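Local coordinates for RagA protein (Porphyromonas gingivalis, PDB 6SLN) that probably imports peptides across the outer membrane of Porphyromonas gingivalis as a TonB-dependent transporter, drawing energy from the inner membrane, at residues R218-Q229 with T308-S319; K265-Y276 with Y286-F295. All blocks are in the same frame, centred on the assembly; numbering follows the deposited sequence.

Contact 1 (R218-Q229 with T308-S319)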
loop_
_atom_site.group_PDB
_atom_site.type_symbol
_atom_site.label_atom_id
_atom_site.label_comp_id
_atom_site.label_asym_id
_atom_site.label_seq_id
_atom_site.Cartn_x
_atom_site.Cartn_y
_atom_site.Cartn_z
ATOM N N ARG A 218 -21.839 -27.589 -29.175
ATOM C CA ARG A 218 -22.320 -28.285 -27.990
ATOM C C ARG A 218 -22.310 -27.328 -26.807
ATOM O O ARG A 218 -21.304 -26.655 -26.560
ATOM C CB ARG A 218 -21.474 -29.527 -27.659
ATOM C CG ARG A 218 -21.990 -30.277 -26.432
ATOM C CD ARG A 218 -20.989 -31.259 -25.867
ATOM N NE ARG A 218 -19.970 -31.611 -26.844
ATOM C CZ ARG A 218 -18.984 -32.469 -26.611
ATOM N NH1 ARG A 218 -18.889 -33.065 -25.427
ATOM N NH2 ARG A 218 -18.093 -32.725 -27.563
ATOM N N ILE A 219 -23.432 -27.267 -26.087
ATOM C CA ILE A 219 -23.555 -26.486 -24.862
ATOM C C ILE A 219 -23.784 -27.443 -23.703
ATOM O O ILE A 219 -24.549 -28.407 -23.825
ATOM C CB ILE A 219 -24.705 -25.468 -24.946
ATOM C CG1 ILE A 219 -24.635 -24.695 -26.262
ATOM C CG2 ILE A 219 -24.666 -24.539 -23.745
ATOM C CD1 ILE A 219 -25.949 -24.067 -26.657
ATOM N N THR A 220 -23.117 -27.180 -22.581
ATOM C CA THR A 220 -23.306 -27.965 -21.375
ATOM C C THR A 220 -23.485 -27.047 -20.180
ATOM O O THR A 220 -22.758 -26.062 -20.037
ATOM C CB THR A 220 -22.132 -28.900 -21.163
ATOM O OG1 THR A 220 -22.029 -29.740 -22.319
ATOM C CG2 THR A 220 -22.388 -29.752 -19.924
ATOM N N PHE A 221 -24.468 -27.351 -19.342
ATOM C CA PHE A 221 -24.726 -26.580 -18.138
ATOM C C PHE A 221 -24.657 -27.531 -16.962
ATOM O O PHE A 221 -25.326 -28.564 -16.964
ATOM C CB PHE A 221 -26.093 -25.874 -18.188
ATOM C CG PHE A 221 -26.507 -25.245 -16.876
ATOM C CD1 PHE A 221 -26.081 -23.974 -16.537
ATOM C CD2 PHE A 221 -27.326 -25.922 -15.986
ATOM C CE1 PHE A 221 -26.462 -23.386 -15.328
ATOM C CE2 PHE A 221 -27.707 -25.344 -14.783
ATOM C CZ PHE A 221 -27.271 -24.070 -14.461
ATOM N N ASN A 222 -23.838 -27.190 -15.978
ATOM C CA ASN A 222 -23.711 -27.964 -14.755
ATOM C C ASN A 222 -24.038 -27.076 -13.569
ATOM O O ASN A 222 -23.670 -25.900 -13.537
ATOM C CB ASN A 222 -22.303 -28.552 -14.573
ATOM C CG ASN A 222 -21.834 -29.345 -15.770
ATOM O OD1 ASN A 222 -22.380 -30.403 -16.090
ATOM N ND2 ASN A 222 -20.800 -28.844 -16.431
ATOM N N ALA A 223 -24.730 -27.653 -12.599
ATOM C CA ALA A 223 -25.105 -26.946 -11.390
ATOM C C ALA A 223 -25.133 -27.980 -10.283
ATOM O O ALA A 223 -25.626 -29.094 -10.483
ATOM C CB ALA A 223 -26.466 -26.250 -11.537
ATOM N N SER A 224 -24.585 -27.622 -9.129
ATOM C CA SER A 224 -24.565 -28.556 -8.018
ATOM C C SER A 224 -24.599 -27.785 -6.710
ATOM O O SER A 224 -24.054 -26.684 -6.614
ATOM C CB SER A 224 -23.333 -29.464 -8.080
ATOM O OG SER A 224 -22.178 -28.794 -7.599
ATOM N N TYR A 225 -25.265 -28.362 -5.717
ATOM C CA TYR A 225 -25.313 -27.800 -4.381
ATOM C C TYR A 225 -25.057 -28.925 -3.402
ATOM O O TYR A 225 -25.498 -30.059 -3.619
ATOM C CB TYR A 225 -26.672 -27.126 -4.066
ATOM C CG TYR A 225 -26.750 -26.537 -2.671
ATOM C CD1 TYR A 225 -27.180 -27.305 -1.606
ATOM C CD2 TYR A 225 -26.377 -25.218 -2.420
ATOM C CE1 TYR A 225 -27.247 -26.783 -0.324
ATOM C CE2 TYR A 225 -26.438 -24.683 -1.133
ATOM C CZ TYR A 225 -26.878 -25.478 -0.090
ATOM O OH TYR A 225 -26.951 -24.987 1.197
ATOM N N GLY A 226 -24.356 -28.604 -2.322
ATOM C CA GLY A 226 -24.088 -29.605 -1.316
ATOM C C GLY A 226 -23.606 -28.961 -0.041
ATOM O O GLY A 226 -23.436 -27.742 0.039
ATOM N N ILE A 227 -23.368 -29.811 0.964
ATOM C CA ILE A 227 -22.947 -29.362 2.284
ATOM C C ILE A 227 -21.666 -30.081 2.683
ATOM O O ILE A 227 -21.352 -31.162 2.184
ATOM C CB ILE A 227 -24.031 -29.594 3.349
ATOM C CG1 ILE A 227 -24.542 -31.022 3.266
ATOM C CG2 ILE A 227 -25.170 -28.646 3.147
ATOM C CD1 ILE A 227 -24.969 -31.556 4.576
ATOM N N SER A 228 -20.939 -29.465 3.614
ATOM C CA SER A 228 -19.706 -30.006 4.169
ATOM C C SER A 228 -19.856 -30.197 5.676
ATOM O O SER A 228 -20.263 -29.270 6.383
ATOM C CB SER A 228 -18.526 -29.078 3.871
ATOM O OG SER A 228 -18.196 -29.087 2.492
ATOM N N GLN A 229 -19.517 -31.392 6.166
ATOM C CA GLN A 229 -19.511 -31.678 7.591
ATOM C C GLN A 229 -18.156 -32.217 8.036
ATOM O O GLN A 229 -17.379 -32.736 7.231
ATOM C CB GLN A 229 -20.587 -32.690 7.945
ATOM C CG GLN A 229 -21.873 -32.471 7.228
ATOM C CD GLN A 229 -22.848 -33.578 7.517
ATOM O OE1 GLN A 229 -22.469 -34.627 8.041
ATOM N NE2 GLN A 229 -24.113 -33.356 7.188
ATOM N N THR A 308 -22.209 -27.015 9.708
ATOM C CA THR A 308 -22.362 -27.495 8.351
ATOM C C THR A 308 -22.236 -26.298 7.423
ATOM O O THR A 308 -22.778 -25.223 7.700
ATOM C CB THR A 308 -23.711 -28.184 8.166
ATOM O OG1 THR A 308 -23.835 -29.244 9.118
ATOM C CG2 THR A 308 -23.816 -28.778 6.787
ATOM N N ALA A 309 -21.479 -26.467 6.340
ATOM C CA ALA A 309 -21.252 -25.354 5.437
ATOM C C ALA A 309 -21.675 -25.738 4.027
ATOM O O ALA A 309 -21.528 -26.895 3.628
ATOM C CB ALA A 309 -19.784 -24.935 5.447
ATOM N N PRO A 310 -22.220 -24.801 3.261
ATOM C CA PRO A 310 -22.659 -25.123 1.901
ATOM C C PRO A 310 -21.555 -24.940 0.867
ATOM O O PRO A 310 -20.637 -24.130 1.020
ATOM C CB PRO A 310 -23.806 -24.130 1.681
ATOM C CG PRO A 310 -23.413 -22.939 2.516
ATOM C CD PRO A 310 -22.595 -23.436 3.675
ATOM N N THR A 311 -21.647 -25.739 -0.197
ATOM C CA THR A 311 -20.748 -25.650 -1.343
ATOM C C THR A 311 -21.596 -25.693 -2.607
ATOM O O THR A 311 -22.370 -26.636 -2.800
ATOM C CB THR A 311 -19.723 -26.793 -1.354
ATOM O OG1 THR A 311 -18.876 -26.705 -0.198
ATOM C CG2 THR A 311 -18.872 -26.743 -2.630
ATOM N N SER A 312 -21.449 -24.683 -3.466
ATOM C CA SER A 312 -22.302 -24.519 -4.638
ATOM C C SER A 312 -21.458 -24.142 -5.852
ATOM O O SER A 312 -20.493 -23.378 -5.723
ATOM C CB SER A 312 -23.340 -23.431 -4.381
ATOM O OG SER A 312 -22.688 -22.259 -3.897
ATOM N N GLN A 313 -21.824 -24.661 -7.031
ATOM C CA GLN A 313 -21.079 -24.330 -8.240
ATOM C C GLN A 313 -21.955 -24.472 -9.483
ATOM O O GLN A 313 -22.760 -25.406 -9.594
ATOM C CB GLN A 313 -19.808 -25.190 -8.374
ATOM C CG GLN A 313 -19.998 -26.640 -8.850
ATOM C CD GLN A 313 -18.709 -27.468 -8.754
ATOM O OE1 GLN A 313 -18.007 -27.668 -9.749
ATOM N NE2 GLN A 313 -18.397 -27.948 -7.549
ATOM N N GLY A 314 -21.783 -23.528 -10.411
ATOM C CA GLY A 314 -22.442 -23.547 -11.696
ATOM C C GLY A 314 -21.428 -23.481 -12.828
ATOM O O GLY A 314 -20.219 -23.405 -12.608
ATOM N N ASP A 315 -21.954 -23.463 -14.051
ATOM C CA ASP A 315 -21.150 -23.885 -15.187
ATOM C C ASP A 315 -21.874 -23.781 -16.520
ATOM O O ASP A 315 -22.997 -24.281 -16.641
ATOM C CB ASP A 315 -20.769 -25.336 -14.976
ATOM C CG ASP A 315 -19.384 -25.591 -15.300
ATOM O OD1 ASP A 315 -18.803 -24.701 -15.937
ATOM O OD2 ASP A 315 -18.881 -26.656 -14.910
ATOM N N ILE A 316 -21.255 -23.187 -17.537
ATOM C CA ILE A 316 -21.817 -23.308 -18.883
ATOM C C ILE A 316 -20.663 -23.312 -19.876
ATOM O O ILE A 316 -19.711 -22.541 -19.735
ATOM C CB ILE A 316 -22.893 -22.225 -19.194
ATOM C CG1 ILE A 316 -23.638 -22.543 -20.487
ATOM C CG2 ILE A 316 -22.339 -20.820 -19.270
ATOM C CD1 ILE A 316 -25.121 -22.326 -20.372
ATOM N N SER A 317 -20.727 -24.236 -20.843
ATOM C CA SER A 317 -19.679 -24.476 -21.824
ATOM C C SER A 317 -20.218 -24.273 -23.226
ATOM O O SER A 317 -21.375 -24.603 -23.516
ATOM C CB SER A 317 -19.115 -25.908 -21.750
ATOM O OG SER A 317 -18.651 -26.233 -20.458
ATOM N N PHE A 318 -19.352 -23.771 -24.099
ATOM C CA PHE A 318 -19.622 -23.703 -25.523
ATOM C C PHE A 318 -18.416 -24.289 -26.239
ATOM O O PHE A 318 -17.271 -24.005 -25.863
ATOM C CB PHE A 318 -19.909 -22.263 -25.947
ATOM C CG PHE A 318 -21.026 -21.633 -25.169
ATOM C CD1 PHE A 318 -22.345 -21.862 -25.523
ATOM C CD2 PHE A 318 -20.768 -20.868 -24.044
ATOM C CE1 PHE A 318 -23.380 -21.312 -24.795
ATOM C CE2 PHE A 318 -21.804 -20.310 -23.311
ATOM C CZ PHE A 318 -23.108 -20.537 -23.687
ATOM N N SER A 319 -18.670 -25.145 -27.227
ATOM C CA SER A 319 -17.586 -25.867 -27.874
ATOM C C SER A 319 -18.050 -26.377 -29.231
ATOM O O SER A 319 -19.229 -26.689 -29.428
ATOM C CB SER A 319 -17.096 -27.039 -27.017
ATOM O OG SER A 319 -17.661 -28.255 -27.471
#
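From Arg218 paired with Ser319 to Ser228 paired with Ala309, two antiparallel strands run side by side, their local axes approaching to 4.3 Å at 149°. Backbone bonds tie the strands, for example Thr311 N to Gly226 O at 2.7 Å and Ser317 N to Thr220 O at 2.8 Å. Successive residues point to alternate faces, and the two faces differ in chemistry, as in a membrane barrel. The outward one carries Ile219, Phe221, Tyr225, Ile227, Ile316 and Phe318. Ile219 crosses Phe318 at a slant, its CG2 methyl 3.6 Å from Phe318 CE1 and its CG1 against CD1, while the same methyl lies 4.0 Å from Ile316 CG1; a branched aliphatic chain can serve both partners. Tyr225, with chi1 at 180°, leans across toward the second strand, and its CZ rests 3.8 Å from Pro310 CB, a proline offering a rigid apolar surface. Thr308 turns its methyl CG2 toward Ile227 CB, at 3.5 Å. The other face, turned to the plug, is mostly polar, with short Thr220, Ser224, Ser228, Thr311 and Ser317 among its residues. Here Asn222 and Asp315 lie alongside, and ND2 donates to OD2 over 3.3 Å, coming from above the carboxylate, whose plane is turned 63° from the amide. The other oxygen of each group is held too: Asp315 OD1 bonds to Asn176, tying wall to plug, while Asn222 OD1 bonds to Gln994 of the next wall strand. Nearby Glu112 would probably raise the proton affinity of Asp315. Strand 986-996 bonds to the far edge of 218-229 and closes the barrel, strand 325-337 continues it beyond 308-319, and Leu363 and Ile359 of the second subunit pack on Ile219 and Phe318.

Contact 2 (K265-Y276 with Y286-F295)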
loop_
_atom_site.group_PDB
_atom_site.type_symbol
_atom_site.label_atom_id
_atom_site.label_comp_id
_atom_site.label_asym_id
_atom_site.label_seq_id
_atom_site.Cartn_x
_atom_site.Cartn_y
_atom_site.Cartn_z
ATOM N N LYS A 265 -17.711 -24.289 42.449
ATOM C CA LYS A 265 -18.823 -23.727 41.684
ATOM C C LYS A 265 -19.135 -22.309 42.133
ATOM O O LYS A 265 -19.340 -21.420 41.297
ATOM C CB LYS A 265 -20.066 -24.601 41.812
ATOM C CG LYS A 265 -19.933 -25.994 41.252
ATOM C CD LYS A 265 -21.097 -26.840 41.669
ATOM C CE LYS A 265 -21.414 -27.912 40.658
ATOM N NZ LYS A 265 -22.350 -28.894 41.287
ATOM N N ASP A 266 -19.165 -22.073 43.448
ATOM C CA ASP A 266 -19.375 -20.716 43.938
ATOM C C ASP A 266 -18.329 -19.779 43.352
ATOM O O ASP A 266 -18.662 -18.730 42.788
ATOM C CB ASP A 266 -19.347 -20.684 45.466
ATOM C CG ASP A 266 -20.557 -21.370 46.094
ATOM O OD1 ASP A 266 -21.616 -21.454 45.438
ATOM O OD2 ASP A 266 -20.456 -21.833 47.249
ATOM N N MET A 267 -17.058 -20.183 43.404
ATOM C CA MET A 267 -15.981 -19.303 42.961
ATOM C C MET A 267 -16.057 -19.035 41.459
ATOM O O MET A 267 -15.927 -17.878 41.022
ATOM C CB MET A 267 -14.635 -19.905 43.357
ATOM C CG MET A 267 -13.435 -19.160 42.794
ATOM S SD MET A 267 -11.886 -20.046 43.072
ATOM C CE MET A 267 -11.984 -21.325 41.822
ATOM N N ILE A 268 -16.286 -20.078 40.653
ATOM C CA ILE A 268 -16.385 -19.868 39.209
ATOM C C ILE A 268 -17.654 -19.099 38.872
ATOM O O ILE A 268 -17.627 -18.191 38.035
ATOM C CB ILE A 268 -16.307 -21.201 38.437
ATOM C CG1 ILE A 268 -14.966 -21.894 38.705
ATOM C CG2 ILE A 268 -16.492 -20.972 36.939
ATOM C CD1 ILE A 268 -14.829 -23.302 38.103
ATOM N N LEU A 269 -18.784 -19.432 39.522
ATOM C CA LEU A 269 -20.013 -18.692 39.242
ATOM C C LEU A 269 -19.864 -17.227 39.627
ATOM O O LEU A 269 -20.313 -16.344 38.891
ATOM C CB LEU A 269 -21.214 -19.310 39.958
ATOM C CG LEU A 269 -21.920 -20.404 39.158
ATOM C CD1 LEU A 269 -22.833 -21.179 40.050
ATOM C CD2 LEU A 269 -22.690 -19.857 37.996
ATOM N N ALA A 270 -19.214 -16.944 40.762
ATOM C CA ALA A 270 -19.093 -15.558 41.209
ATOM C C ALA A 270 -18.205 -14.744 40.281
ATOM O O ALA A 270 -18.451 -13.552 40.061
ATOM C CB ALA A 270 -18.546 -15.504 42.628
ATOM N N GLY A 271 -17.163 -15.368 39.740
ATOM C CA GLY A 271 -16.254 -14.666 38.868
ATOM C C GLY A 271 -16.789 -14.457 37.481
ATOM O O GLY A 271 -16.304 -13.568 36.770
ATOM N N ALA A 272 -17.771 -15.264 37.083
ATOM C CA ALA A 272 -18.430 -15.054 35.803
ATOM C C ALA A 272 -19.439 -13.921 35.890
ATOM O O ALA A 272 -19.467 -13.041 35.025
ATOM C CB ALA A 272 -19.113 -16.338 35.340
ATOM N N GLU A 273 -20.291 -13.925 36.917
ATOM C CA GLU A 273 -21.268 -12.849 37.011
ATOM C C GLU A 273 -20.580 -11.522 37.311
ATOM O O GLU A 273 -20.986 -10.480 36.792
ATOM C CB GLU A 273 -22.345 -13.182 38.054
ATOM C CG GLU A 273 -21.965 -13.014 39.493
ATOM C CD GLU A 273 -22.447 -11.701 40.038
ATOM O OE1 GLU A 273 -23.624 -11.381 39.820
ATOM O OE2 GLU A 273 -21.646 -10.981 40.664
ATOM N N ASP A 274 -19.504 -11.541 38.095
ATOM C CA ASP A 274 -18.808 -10.288 38.364
ATOM C C ASP A 274 -18.190 -9.714 37.091
ATOM O O ASP A 274 -18.244 -8.502 36.858
ATOM C CB ASP A 274 -17.751 -10.490 39.443
ATOM C CG ASP A 274 -16.998 -9.216 39.754
ATOM O OD1 ASP A 274 -15.835 -9.096 39.317
ATOM O OD2 ASP A 274 -17.569 -8.323 40.416
ATOM N N LEU A 275 -17.625 -10.567 36.240
ATOM C CA LEU A 275 -17.052 -10.071 34.997
ATOM C C LEU A 275 -18.131 -9.526 34.074
ATOM O O LEU A 275 -18.033 -8.384 33.607
ATOM C CB LEU A 275 -16.259 -11.164 34.293
ATOM C CG LEU A 275 -15.585 -10.616 33.050
ATOM C CD1 LEU A 275 -14.689 -9.475 33.484
ATOM C CD2 LEU A 275 -14.797 -11.703 32.314
ATOM N N TYR A 276 -19.166 -10.329 33.788
ATOM C CA TYR A 276 -20.222 -9.849 32.906
ATOM C C TYR A 276 -20.850 -8.574 33.452
ATOM O O TYR A 276 -21.290 -7.715 32.675
ATOM C CB TYR A 276 -21.303 -10.909 32.695
ATOM C CG TYR A 276 -20.959 -11.930 31.647
ATOM C CD1 TYR A 276 -19.674 -12.441 31.559
ATOM C CD2 TYR A 276 -21.915 -12.396 30.749
ATOM C CE1 TYR A 276 -19.339 -13.415 30.619
ATOM C CE2 TYR A 276 -21.589 -13.349 29.785
ATOM C CZ TYR A 276 -20.293 -13.858 29.736
ATOM O OH TYR A 276 -19.931 -14.817 28.819
ATOM N N TYR A 286 -26.599 -11.524 31.951
ATOM C CA TYR A 286 -26.161 -12.594 32.832
ATOM C C TYR A 286 -27.238 -12.908 33.864
ATOM O O TYR A 286 -27.621 -12.046 34.661
ATOM C CB TYR A 286 -24.863 -12.237 33.540
ATOM C CG TYR A 286 -24.329 -13.414 34.314
ATOM C CD1 TYR A 286 -24.854 -13.754 35.558
ATOM C CD2 TYR A 286 -23.320 -14.197 33.797
ATOM C CE1 TYR A 286 -24.391 -14.836 36.246
ATOM C CE2 TYR A 286 -22.834 -15.277 34.490
ATOM C CZ TYR A 286 -23.369 -15.590 35.706
ATOM O OH TYR A 286 -22.880 -16.680 36.371
ATOM N N GLY A 287 -27.669 -14.158 33.884
ATOM C CA GLY A 287 -28.683 -14.612 34.785
ATOM C C GLY A 287 -30.067 -14.615 34.184
ATOM O O GLY A 287 -30.972 -15.242 34.751
ATOM N N LYS A 288 -30.254 -13.917 33.060
ATOM C CA LYS A 288 -31.502 -13.959 32.308
ATOM C C LYS A 288 -31.287 -14.738 31.014
ATOM O O LYS A 288 -31.798 -15.847 30.884
ATOM C CB LYS A 288 -32.041 -12.544 32.047
ATOM C CG LYS A 288 -33.373 -12.490 31.248
ATOM C CD LYS A 288 -33.888 -11.051 30.957
ATOM C CE LYS A 288 -33.092 -10.351 29.855
ATOM N NZ LYS A 288 -33.730 -10.424 28.504
ATOM N N THR A 289 -30.522 -14.206 30.059
ATOM C CA THR A 289 -30.329 -14.886 28.781
ATOM C C THR A 289 -28.973 -15.565 28.630
ATOM O O THR A 289 -28.840 -16.441 27.766
ATOM C CB THR A 289 -30.449 -13.914 27.612
ATOM O OG1 THR A 289 -29.601 -12.786 27.847
ATOM C CG2 THR A 289 -31.842 -13.435 27.471
ATOM N N LEU A 290 -27.956 -15.140 29.386
ATOM C CA LEU A 290 -26.594 -15.656 29.267
ATOM C C LEU A 290 -26.222 -16.425 30.520
ATOM O O LEU A 290 -26.120 -15.833 31.606
ATOM C CB LEU A 290 -25.593 -14.526 29.057
ATOM C CG LEU A 290 -25.709 -13.946 27.655
ATOM C CD1 LEU A 290 -24.660 -12.895 27.453
ATOM C CD2 LEU A 290 -25.624 -15.037 26.585
ATOM N N PHE A 291 -25.999 -17.734 30.376
ATOM C CA PHE A 291 -25.455 -18.540 31.466
ATOM C C PHE A 291 -24.130 -19.130 30.990
ATOM O O PHE A 291 -24.064 -20.296 30.579
ATOM C CB PHE A 291 -26.466 -19.600 31.920
ATOM C CG PHE A 291 -27.672 -19.014 32.577
ATOM C CD1 PHE A 291 -27.696 -18.787 33.948
ATOM C CD2 PHE A 291 -28.760 -18.618 31.823
ATOM C CE1 PHE A 291 -28.808 -18.210 34.567
ATOM C CE2 PHE A 291 -29.862 -18.045 32.422
ATOM C CZ PHE A 291 -29.891 -17.849 33.803
ATOM N N PRO A 292 -23.050 -18.343 31.012
ATOM C CA PRO A 292 -21.766 -18.848 30.497
ATOM C C PRO A 292 -21.151 -19.938 31.361
ATOM O O PRO A 292 -20.336 -20.734 30.865
ATOM C CB PRO A 292 -20.886 -17.595 30.481
ATOM C CG PRO A 292 -21.420 -16.771 31.571
ATOM C CD PRO A 292 -22.916 -16.990 31.574
ATOM N N VAL A 293 -21.499 -19.993 32.639
ATOM C CA VAL A 293 -21.066 -21.061 33.529
ATOM C C VAL A 293 -22.301 -21.866 33.896
ATOM O O VAL A 293 -23.247 -21.329 34.480
ATOM C CB VAL A 293 -20.366 -20.515 34.780
ATOM C CG1 VAL A 293 -20.105 -21.648 35.771
ATOM C CG2 VAL A 293 -19.095 -19.824 34.389
ATOM N N ASP A 294 -22.286 -23.151 33.551
ATOM C CA ASP A 294 -23.424 -24.050 33.743
ATOM C C ASP A 294 -22.881 -25.436 34.099
ATOM O O ASP A 294 -22.377 -26.167 33.242
ATOM C CB ASP A 294 -24.303 -24.090 32.495
ATOM C CG ASP A 294 -25.477 -25.030 32.640
ATOM O OD1 ASP A 294 -25.694 -25.576 33.743
ATOM O OD2 ASP A 294 -26.181 -25.233 31.637
ATOM N N PHE A 295 -23.011 -25.806 35.363
ATOM C CA PHE A 295 -22.606 -27.130 35.818
ATOM C C PHE A 295 -23.688 -28.191 35.649
ATOM O O PHE A 295 -23.406 -29.376 35.862
ATOM C CB PHE A 295 -22.173 -27.032 37.275
ATOM C CG PHE A 295 -20.976 -26.159 37.463
ATOM C CD1 PHE A 295 -19.765 -26.496 36.862
ATOM C CD2 PHE A 295 -21.050 -25.010 38.212
ATOM C CE1 PHE A 295 -18.659 -25.692 37.004
ATOM C CE2 PHE A 295 -19.951 -24.201 38.364
ATOM C CZ PHE A 295 -18.748 -24.539 37.758
#
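Apolar and aromatic side chains pin the last turns of helix 261-276 to the irregular chain of 286-295, within the long excursion between the first two barrel strands. Lys265, Ile268, Leu269, Ala272, Glu273 and Tyr276 share one side of the helix. At one end the aliphatic part of Lys265 slides past Phe295, with CG over the ring face, 3.7 Å from its centroid; a long methylene chain can do this while its amine reaches beyond. In the middle Val293 inserts its branches, CG2 meeting Ala272 CB at 3.6 Å and Ile268 CG2 at 3.8 Å, and the small alanine lets the loop come close. In TonB-dependent receptors such an excursion is the first extracellular loop, and Met267 of this helix touches the backbone of another protein's chain. At the other end Tyr276 and Tyr286 make an offset edge-to-face pair, ring centroids 5.6 Å apart and planes at 72°. Tyr286, its ring carried away from the backbone nitrogen (chi1 -173°), reaches across to lay one face over Glu273 CA and point its edge at a face of Tyr276. Pro292 CG lies over this face too, 4.0 Å from the Tyr276 centroid, whereas Leu290 CD1 meets that ring's edge near its plane.

From the N-terminal side the chain enters the barrel wall along 218-229 and leaves it for some eighty residues, largely helix and loop, before returning as 308-319. Contact 1 closes this long excursion by joining the first two strands of the barrel. Contact 2 falls wholly within it: the chain turns back after helix 261-276, passes through helix 280-283, and then folds residues 286-295 onto the helix it left earlier, closing a short loop of nine residues. The centres of contact 1 and contact 2 are about 47 Å apart, and the nearest atoms of contact 1 and contact 2 about 21 Å, so they do not touch. One builds the transmembrane wall; the other ties a helix and a loop within the excursion.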